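Local coordinates for glycoprotein E (Human herpesvirus 1, PDB 2GIY) that binds the Fc part of host IgG together with gI and, as the gE/gI heterodimer, is required for cell-to-cell spread of the virus in epithelial cells, at residues M47-L52 / Y146-Y151; R94-S99 / A116-V121; R98-C103 / A129-E134. All coordinates share one frame; numbering follows the deposited sequence.

Interaction 1 (M47-L52 / Y146-Y151); sequences MDVVWL and YLCVVY
The indole of Trp51 carries Cys148 on one face and Tyr146 at an edge. Cys148 CB sits 3.7 Å from the centroid of the Trp51 six-membered ring, almost on the ring normal, a CH-pi contact. Cys148 SG lies over the same face, 4.2 Å from that centroid, and adds a sulfur-aromatic contact. With SG opposite N (chi1 -178°), the sulfur lies beside its own carbonyl carbon and also meets Val49 CG1. Tyr146 CB comes up near the indole plane, 4.0 Å from Trp51 CZ3. The Tyr151 ring has Asp48 O at its edge, in plane, and Val50 CG2 reaches its CE1 at 4.0 Å.

Residues 47-52 and 146-151 are antiparallel neighbours in one sheet. Six backbone hydrogen bonds join them, two each for the pairs Asp48-Tyr151, Val50-Val149 and Leu52-Leu147. Val149 N to Val50 O measures 2.7 Å and is nearly straight (171°). The non-hydrogen-bonded pairs Val49-Val150 and Trp51-Cys148 place their side chains on one face. Leu52 and Val149 are on the other, where Leu52 CD1 meets Val149 CG2 at 4.2 Å. Met47 CG packs on Val150 CG1 at 4.0 Å.

Three polar side chains have partners outside the two strands. Trp51 NE1 donates to Val131 O, Asp48 OD1 bonds Ser99 OG, and Tyr146 OH bonds His142 O. Ile181 of the second subunit packs on Met47 and Val49.

The chemistry is that of a buried, mostly apolar sheet centre. Cys148 acts here through sulfur and CB against the indole face. Together with the indole hydrogen bond, this limits rotation of the ring, and the bond satisfies the buried N-H.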
loop_
_atom_site.group_PDB
_atom_site.type_symbol
_atom_site.label_atom_id
_atom_site.label_comp_id
_atom_site.label_asym_id
_atom_site.label_seq_id
_atom_site.Cartn_x
_atom_site.Cartn_y
_atom_site.Cartn_z
ATOM N N MET A 47 -10.714 -13.767 -6.916
ATOM C CA MET A 47 -9.567 -12.870 -6.981
ATOM C C MET A 47 -8.894 -12.996 -8.331
ATOM O O MET A 47 -8.871 -14.077 -8.922
ATOM C CB MET A 47 -8.560 -13.190 -5.866
ATOM C CG MET A 47 -7.363 -12.245 -5.824
ATOM S SD MET A 47 -6.281 -12.499 -4.398
ATOM C CE MET A 47 -5.211 -13.804 -5.016
ATOM N N ASP A 48 -8.368 -11.880 -8.826
ATOM C CA ASP A 48 -7.660 -11.868 -10.096
ATOM C C ASP A 48 -6.395 -11.028 -9.953
ATOM O O ASP A 48 -6.455 -9.879 -9.516
ATOM C CB ASP A 48 -8.535 -11.268 -11.203
ATOM C CG ASP A 48 -9.812 -12.045 -11.428
ATOM O OD1 ASP A 48 -9.736 -13.168 -11.967
ATOM O OD2 ASP A 48 -10.890 -11.530 -11.063
ATOM N N VAL A 49 -5.248 -11.609 -10.289
ATOM C CA VAL A 49 -3.992 -10.872 -10.240
ATOM C C VAL A 49 -3.714 -10.587 -11.707
ATOM O O VAL A 49 -3.440 -11.494 -12.492
ATOM C CB VAL A 49 -2.861 -11.706 -9.618
ATOM C CG1 VAL A 49 -1.538 -10.948 -9.714
ATOM C CG2 VAL A 49 -3.192 -12.004 -8.153
ATOM N N VAL A 50 -3.797 -9.315 -12.073
ATOM C CA VAL A 50 -3.632 -8.909 -13.460
ATOM C C VAL A 50 -2.384 -8.102 -13.742
ATOM O O VAL A 50 -2.067 -7.163 -13.011
ATOM C CB VAL A 50 -4.851 -8.058 -13.919
ATOM C CG1 VAL A 50 -4.660 -7.590 -15.353
ATOM C CG2 VAL A 50 -6.136 -8.863 -13.782
ATOM N N TRP A 51 -1.681 -8.472 -14.809
ATOM C CA TRP A 51 -0.493 -7.746 -15.232
ATOM C C TRP A 51 -0.852 -6.957 -16.481
ATOM O O TRP A 51 -1.420 -7.502 -17.429
ATOM C CB TRP A 51 0.676 -8.689 -15.563
ATOM C CG TRP A 51 1.449 -9.134 -14.363
ATOM C CD1 TRP A 51 1.323 -10.323 -13.700
ATOM C CD2 TRP A 51 2.453 -8.387 -13.664
ATOM N NE1 TRP A 51 2.188 -10.360 -12.633
ATOM C CE2 TRP A 51 2.894 -9.186 -12.588
ATOM C CE3 TRP A 51 3.024 -7.120 -13.845
ATOM C CZ2 TRP A 51 3.880 -8.759 -11.686
ATOM C CZ3 TRP A 51 4.009 -6.691 -12.945
ATOM C CH2 TRP A 51 4.424 -7.512 -11.882
ATOM N N LEU A 52 -0.532 -5.670 -16.468
ATOM C CA LEU A 52 -0.795 -4.794 -17.601
ATOM C C LEU A 52 0.558 -4.269 -18.070
ATOM O O LEU A 52 1.444 -4.018 -17.252
ATOM C CB LEU A 52 -1.690 -3.626 -17.175
ATOM C CG LEU A 52 -3.032 -4.011 -16.552
ATOM C CD1 LEU A 52 -3.768 -2.746 -16.110
ATOM C CD2 LEU A 52 -3.865 -4.804 -17.559
ATOM N N TYR A 146 5.039 -1.685 -16.421
ATOM C CA TYR A 146 4.178 -2.788 -16.019
ATOM C C TYR A 146 3.414 -2.462 -14.744
ATOM O O TYR A 146 3.967 -1.893 -13.806
ATOM C CB TYR A 146 5.012 -4.054 -15.781
ATOM C CG TYR A 146 5.663 -4.622 -17.021
ATOM C CD1 TYR A 146 6.718 -3.956 -17.650
ATOM C CD2 TYR A 146 5.208 -5.815 -17.583
ATOM C CE1 TYR A 146 7.303 -4.465 -18.810
ATOM C CE2 TYR A 146 5.789 -6.332 -18.744
ATOM C CZ TYR A 146 6.834 -5.651 -19.348
ATOM O OH TYR A 146 7.414 -6.165 -20.484
ATOM N N LEU A 147 2.136 -2.822 -14.725
ATOM C CA LEU A 147 1.297 -2.619 -13.556
ATOM C C LEU A 147 0.734 -3.970 -13.135
ATOM O O LEU A 147 0.316 -4.773 -13.974
ATOM C CB LEU A 147 0.130 -1.667 -13.862
ATOM C CG LEU A 147 0.330 -0.178 -13.546
ATOM C CD1 LEU A 147 1.416 0.405 -14.437
ATOM C CD2 LEU A 147 -0.988 0.571 -13.746
ATOM N N CYS A 148 0.750 -4.225 -11.837
ATOM C CA CYS A 148 0.196 -5.452 -11.298
ATOM C C CYS A 148 -1.015 -4.983 -10.509
ATOM O O CYS A 148 -0.883 -4.175 -9.588
ATOM C CB CYS A 148 1.199 -6.152 -10.380
ATOM S SG CYS A 148 0.565 -7.726 -9.729
ATOM N N VAL A 149 -2.197 -5.463 -10.891
ATOM C CA VAL A 149 -3.429 -5.064 -10.230
ATOM C C VAL A 149 -4.155 -6.263 -9.632
ATOM O O VAL A 149 -4.341 -7.281 -10.295
ATOM C CB VAL A 149 -4.389 -4.367 -11.225
ATOM C CG1 VAL A 149 -5.611 -3.840 -10.490
ATOM C CG2 VAL A 149 -3.657 -3.235 -11.948
ATOM N N VAL A 150 -4.568 -6.138 -8.378
ATOM C CA VAL A 150 -5.276 -7.231 -7.739
ATOM C C VAL A 150 -6.745 -6.917 -7.523
ATOM O O VAL A 150 -7.094 -5.967 -6.818
ATOM C CB VAL A 150 -4.650 -7.594 -6.380
ATOM C CG1 VAL A 150 -5.367 -8.808 -5.786
ATOM C CG2 VAL A 150 -3.163 -7.889 -6.556
ATOM N N TYR A 151 -7.603 -7.725 -8.136
ATOM C CA TYR A 151 -9.039 -7.566 -7.985
ATOM C C TYR A 151 -9.576 -8.602 -7.015
ATOM O O TYR A 151 -9.062 -9.717 -6.933
ATOM C CB TYR A 151 -9.782 -7.777 -9.307
ATOM C CG TYR A 151 -9.526 -6.745 -10.373
ATOM C CD1 TYR A 151 -8.363 -6.782 -11.140
ATOM C CD2 TYR A 151 -10.453 -5.735 -10.625
ATOM C CE1 TYR A 151 -8.128 -5.836 -12.139
ATOM C CE2 TYR A 151 -10.229 -4.782 -11.620
ATOM C CZ TYR A 151 -9.066 -4.840 -12.373
ATOM O OH TYR A 151 -8.845 -3.912 -13.366
#

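Interaction 2 (R94-S99 / A116-V121); sequences RLAVRS and AHMEPV
The first torsion of Met118 sets CG anti to its own N (chi1 180°), and a bend at chi3 then turns CE onto Ala96 CB, 4.1 Å away. Leu95 also has CG opposite N, and its CD1 meets Val121 CG2 at 4.0 Å, the two side chains crossing at about a right angle.

Three backbone hydrogen bonds tie the segments. Val97 and His117 bond each other in both directions, with His117 N 2.8 Å from Val97 O. Glu119 N reaches Leu95 O at 2.9 Å. The Glu119 carboxylate approaches Arg94, but its placement is doubtful. Farther along, Ala116 CB touches Arg98 NH1 at 3.7 Å, while Arg98 NE bonds Ser130 O.

Trp126 lies against Ala96 and Met118, and forms a cation-pi contact with Arg98. The polar end of the His117 ring is engaged by Glu115, which accepts from NE2.

Leu95 and Ala96 both face Trp51 on the next strand, a classic beta bulge. The pairing is that of an antiparallel edge: strand 113-118 is outermost in its sheet within this chain, in the Ig V-type domain.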
loop_
_atom_site.group_PDB
_atom_site.type_symbol
_atom_site.label_atom_id
_atom_site.label_comp_id
_atom_site.label_asym_id
_atom_site.label_seq_id
_atom_site.Cartn_x
_atom_site.Cartn_y
_atom_site.Cartn_z
ATOM N N ARG A 94 -4.773 -7.735 -21.761
ATOM C CA ARG A 94 -4.132 -7.888 -20.459
ATOM C C ARG A 94 -2.966 -8.842 -20.693
ATOM O O ARG A 94 -3.153 -9.926 -21.248
ATOM C CB ARG A 94 -5.112 -8.473 -19.438
ATOM C CG ARG A 94 -6.240 -7.525 -19.070
ATOM C CD ARG A 94 -7.250 -8.165 -18.132
ATOM N NE ARG A 94 -7.953 -9.280 -18.761
ATOM C CZ ARG A 94 -8.945 -9.956 -18.189
ATOM N NH1 ARG A 94 -9.357 -9.629 -16.971
ATOM N NH2 ARG A 94 -9.525 -10.960 -18.834
ATOM N N LEU A 95 -1.767 -8.435 -20.288
ATOM C CA LEU A 95 -0.566 -9.244 -20.482
ATOM C C LEU A 95 -0.673 -10.629 -19.852
ATOM O O LEU A 95 -0.294 -11.634 -20.455
ATOM C CB LEU A 95 0.659 -8.520 -19.905
ATOM C CG LEU A 95 1.991 -9.269 -20.054
ATOM C CD1 LEU A 95 2.393 -9.322 -21.524
ATOM C CD2 LEU A 95 3.072 -8.582 -19.233
ATOM N N ALA A 96 -1.181 -10.680 -18.628
ATOM C CA ALA A 96 -1.330 -11.948 -17.937
ATOM C C ALA A 96 -2.355 -11.811 -16.833
ATOM O O ALA A 96 -2.553 -10.724 -16.287
ATOM C CB ALA A 96 0.011 -12.392 -17.357
ATOM N N VAL A 97 -3.010 -12.920 -16.510
ATOM C CA VAL A 97 -4.016 -12.932 -15.460
ATOM C C VAL A 97 -4.023 -14.283 -14.759
ATOM O O VAL A 97 -4.083 -15.327 -15.411
ATOM C CB VAL A 97 -5.442 -12.712 -16.023
ATOM C CG1 VAL A 97 -6.453 -12.730 -14.885
ATOM C CG2 VAL A 97 -5.522 -11.392 -16.789
ATOM N N ARG A 98 -3.926 -14.264 -13.434
ATOM C CA ARG A 98 -4.006 -15.498 -12.667
ATOM C C ARG A 98 -5.294 -15.323 -11.872
ATOM O O ARG A 98 -5.446 -14.348 -11.119
ATOM C CB ARG A 98 -2.796 -15.672 -11.740
ATOM C CG ARG A 98 -2.642 -17.098 -11.225
ATOM C CD ARG A 98 -1.354 -17.311 -10.432
ATOM N NE ARG A 98 -0.184 -17.621 -11.259
ATOM C CZ ARG A 98 -0.012 -18.755 -11.939
ATOM N NH1 ARG A 98 -0.938 -19.702 -11.911
ATOM N NH2 ARG A 98 1.107 -18.962 -12.617
ATOM N N SER A 99 -6.231 -16.250 -12.057
ATOM C CA SER A 99 -7.521 -16.162 -11.386
ATOM C C SER A 99 -7.713 -17.192 -10.289
ATOM O O SER A 99 -7.174 -18.295 -10.352
ATOM C CB SER A 99 -8.644 -16.290 -12.416
ATOM O OG SER A 99 -8.523 -15.276 -13.400
ATOM N N ALA A 116 -5.163 -19.524 -15.308
ATOM C CA ALA A 116 -4.004 -18.687 -15.587
ATOM C C ALA A 116 -3.927 -18.448 -17.087
ATOM O O ALA A 116 -4.063 -19.378 -17.880
ATOM C CB ALA A 116 -2.729 -19.362 -15.098
ATOM N N HIS A 117 -3.706 -17.195 -17.464
ATOM C CA HIS A 117 -3.615 -16.812 -18.865
ATOM C C HIS A 117 -2.431 -15.889 -19.070
ATOM O O HIS A 117 -2.093 -15.090 -18.196
ATOM C CB HIS A 117 -4.891 -16.088 -19.287
ATOM C CG HIS A 117 -6.142 -16.872 -19.041
ATOM N ND1 HIS A 117 -6.647 -17.775 -19.951
ATOM C CD2 HIS A 117 -6.982 -16.899 -17.978
ATOM C CE1 HIS A 117 -7.746 -18.322 -19.462
ATOM N NE2 HIS A 117 -7.970 -17.807 -18.265
ATOM N N MET A 118 -1.794 -16.006 -20.229
ATOM C CA MET A 118 -0.660 -15.153 -20.544
ATOM C C MET A 118 -0.585 -14.947 -22.045
ATOM O O MET A 118 -0.774 -15.886 -22.817
ATOM C CB MET A 118 0.652 -15.768 -20.041
ATOM C CG MET A 118 1.883 -14.907 -20.349
ATOM S SD MET A 118 3.411 -15.501 -19.598
ATOM C CE MET A 118 3.221 -14.844 -17.933
ATOM N N GLU A 119 -0.332 -13.708 -22.451
ATOM C CA GLU A 119 -0.211 -13.375 -23.857
ATOM C C GLU A 119 1.058 -14.001 -24.413
ATOM O O GLU A 119 2.060 -14.132 -23.705
ATOM C CB GLU A 119 -0.125 -11.856 -24.043
ATOM C CG GLU A 119 -1.450 -11.119 -24.039
ATOM C CD GLU A 119 -1.259 -9.608 -24.114
ATOM O OE1 GLU A 119 -0.413 -9.155 -24.914
ATOM O OE2 GLU A 119 -1.954 -8.875 -23.381
ATOM N N PRO A 120 1.033 -14.414 -25.688
ATOM C CA PRO A 120 2.244 -15.009 -26.250
ATOM C C PRO A 120 3.284 -13.914 -26.465
ATOM O O PRO A 120 3.130 -13.056 -27.338
ATOM C CB PRO A 120 1.757 -15.626 -27.563
ATOM C CG PRO A 120 0.595 -14.757 -27.940
ATOM C CD PRO A 120 -0.105 -14.554 -26.614
ATOM N N VAL A 121 4.332 -13.941 -25.653
ATOM C CA VAL A 121 5.393 -12.952 -25.746
ATOM C C VAL A 121 6.745 -13.641 -25.646
ATOM O O VAL A 121 7.028 -14.336 -24.670
ATOM C CB VAL A 121 5.271 -11.898 -24.616
ATOM C CG1 VAL A 121 6.449 -10.931 -24.662
ATOM C CG2 VAL A 121 3.957 -11.150 -24.749
#

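Interaction 3 (R98-C103 / A129-E134); sequences RSYAGC and ASVNLE
Arg98 and Ser130 make the polar centre of the contact. Arg98 NE donates to Ser130 O at 3.0 Å, but the bond is bent (138°). The donor stands above the carbonyl plane, 57° out of it. Arg98 NH2 adds a weak bond to the same oxygen at 3.3 Å. One carbonyl thus takes two N-H groups from one side chain. A bend at chi3 (-85°) turns the guanidinium toward this oxygen.

Beside it, Tyr100 and Val131 meet at about a right angle. Tyr100 OH comes to 3.5 Å from Val131 CG1. Val131 CG1 also lies 4.3 Å from Arg98 CD, so this methyl borders both side chains.

In the next shell, Ser130 OG accepts from Asn132 N at 3.0 Å, closing an ST turn that shapes the loop just before strand 133-135. Asn132 OD1 accepts from Val33 N, tying the loop to the residues after strand 29-30.

The second subunit also reaches this loop. Glu182 of the second subunit accepts from Val131 N and is hydrogen-bonded to Ser130 OG, while Ile181 of the second subunit packs on Tyr100 and Val131.

Side chains of strand 96-103 in the larger sheet reach the loop that leads into strand 133-135 of the three-stranded sheet. Arg98 and Tyr100 make the join, onto a loop shaped by an ST turn, and so link the two sheets of the Ig-type domain.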
loop_
_atom_site.group_PDB
_atom_site.type_symbol
_atom_site.label_atom_id
_atom_site.label_comp_id
_atom_site.label_asym_id
_atom_site.label_seq_id
_atom_site.Cartn_x
_atom_site.Cartn_y
_atom_site.Cartn_z
ATOM N N ARG A 98 -3.926 -14.264 -13.434
ATOM C CA ARG A 98 -4.006 -15.498 -12.667
ATOM C C ARG A 98 -5.294 -15.323 -11.872
ATOM O O ARG A 98 -5.446 -14.348 -11.119
ATOM C CB ARG A 98 -2.796 -15.672 -11.740
ATOM C CG ARG A 98 -2.642 -17.098 -11.225
ATOM C CD ARG A 98 -1.354 -17.311 -10.432
ATOM N NE ARG A 98 -0.184 -17.621 -11.259
ATOM C CZ ARG A 98 -0.012 -18.755 -11.939
ATOM N NH1 ARG A 98 -0.938 -19.702 -11.911
ATOM N NH2 ARG A 98 1.107 -18.962 -12.617
ATOM N N SER A 99 -6.231 -16.250 -12.057
ATOM C CA SER A 99 -7.521 -16.162 -11.386
ATOM C C SER A 99 -7.713 -17.192 -10.289
ATOM O O SER A 99 -7.174 -18.295 -10.352
ATOM C CB SER A 99 -8.644 -16.290 -12.416
ATOM O OG SER A 99 -8.523 -15.276 -13.400
ATOM N N TYR A 100 -8.493 -16.803 -9.285
ATOM C CA TYR A 100 -8.782 -17.647 -8.136
ATOM C C TYR A 100 -10.292 -17.622 -7.924
ATOM O O TYR A 100 -10.930 -16.583 -8.092
ATOM C CB TYR A 100 -8.079 -17.095 -6.886
ATOM C CG TYR A 100 -6.594 -16.830 -7.058
ATOM C CD1 TYR A 100 -6.134 -15.772 -7.854
ATOM C CD2 TYR A 100 -5.649 -17.642 -6.436
ATOM C CE1 TYR A 100 -4.768 -15.534 -8.023
ATOM C CE2 TYR A 100 -4.282 -17.417 -6.599
ATOM C CZ TYR A 100 -3.848 -16.363 -7.392
ATOM O OH TYR A 100 -2.502 -16.156 -7.552
ATOM N N ALA A 101 -10.867 -18.761 -7.557
ATOM C CA ALA A 101 -12.304 -18.822 -7.341
ATOM C C ALA A 101 -12.643 -19.663 -6.121
ATOM O O ALA A 101 -11.923 -20.609 -5.789
ATOM C CB ALA A 101 -12.990 -19.383 -8.579
ATOM N N GLY A 102 -13.742 -19.309 -5.460
ATOM C CA GLY A 102 -14.170 -20.032 -4.272
ATOM C C GLY A 102 -13.227 -19.802 -3.106
ATOM O O GLY A 102 -13.082 -20.656 -2.235
ATOM N N CYS A 103 -12.581 -18.641 -3.089
ATOM C CA CYS A 103 -11.640 -18.308 -2.025
ATOM C C CYS A 103 -12.354 -17.917 -0.739
ATOM O O CYS A 103 -13.488 -17.447 -0.765
ATOM C CB CYS A 103 -10.746 -17.142 -2.456
ATOM S SG CYS A 103 -9.867 -17.394 -4.027
ATOM N N ALA A 129 3.758 -21.536 -10.363
ATOM C CA ALA A 129 3.039 -21.343 -9.112
ATOM C C ALA A 129 3.359 -19.990 -8.477
ATOM O O ALA A 129 3.509 -19.889 -7.259
ATOM C CB ALA A 129 3.378 -22.469 -8.142
ATOM N N SER A 130 3.444 -18.949 -9.300
ATOM C CA SER A 130 3.770 -17.618 -8.803
ATOM C C SER A 130 3.063 -16.512 -9.579
ATOM O O SER A 130 2.635 -16.718 -10.710
ATOM C CB SER A 130 5.284 -17.401 -8.883
ATOM O OG SER A 130 5.637 -16.064 -8.573
ATOM N N VAL A 131 2.948 -15.338 -8.963
ATOM C CA VAL A 131 2.315 -14.202 -9.622
ATOM C C VAL A 131 3.381 -13.337 -10.280
ATOM O O VAL A 131 3.069 -12.357 -10.960
ATOM C CB VAL A 131 1.505 -13.330 -8.628
ATOM C CG1 VAL A 131 0.309 -14.108 -8.117
ATOM C CG2 VAL A 131 2.384 -12.893 -7.473
ATOM N N ASN A 132 4.644 -13.701 -10.081
ATOM C CA ASN A 132 5.734 -12.940 -10.675
ATOM C C ASN A 132 5.975 -13.307 -12.128
ATOM O O ASN A 132 5.680 -14.419 -12.562
ATOM C CB ASN A 132 7.026 -13.140 -9.883
ATOM C CG ASN A 132 7.028 -12.372 -8.587
ATOM O OD1 ASN A 132 6.919 -11.144 -8.583
ATOM N ND2 ASN A 132 7.152 -13.084 -7.474
ATOM N N LEU A 133 6.509 -12.350 -12.876
ATOM C CA LEU A 133 6.814 -12.548 -14.287
ATOM C C LEU A 133 8.298 -12.823 -14.449
ATOM O O LEU A 133 9.125 -12.205 -13.780
ATOM C CB LEU A 133 6.475 -11.288 -15.088
ATOM C CG LEU A 133 5.031 -10.789 -15.083
ATOM C CD1 LEU A 133 4.959 -9.480 -15.868
ATOM C CD2 LEU A 133 4.115 -11.842 -15.698
ATOM N N GLU A 134 8.634 -13.741 -15.347
ATOM C CA GLU A 134 10.026 -14.056 -15.609
ATOM C C GLU A 134 10.375 -13.699 -17.043
ATOM O O GLU A 134 9.608 -13.981 -17.964
ATOM C CB GLU A 134 10.308 -15.540 -15.365
ATOM C CG GLU A 134 10.594 -15.872 -13.916
ATOM C CD GLU A 134 11.124 -17.279 -13.741
ATOM O OE1 GLU A 134 11.908 -17.727 -14.604
ATOM O OE2 GLU A 134 10.767 -17.929 -12.736
#

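The three contacts lie with their centres about 10 Å from one another. Interactions 1 and 2 belong to one mixed sheet, in which strands 144-152, 45-54, 96-103 and 113-118 are successive neighbours. Interaction 3 starts from strand 96-103 too, sharing Arg98 and Ser99 with interaction 2, and leads to the loop before strand 133-135 of the three-stranded sheet. Along the chain, 47-52 comes first and 146-151 last, with the segments of interactions 2 and 3 between them. Strand 45-54 lies between strands 144-152 and 96-103, both far from it in sequence. All three fall in the Fc-binding region of this C-terminal ectodomain piece, and interactions 1 and 3 both touch the second subunit.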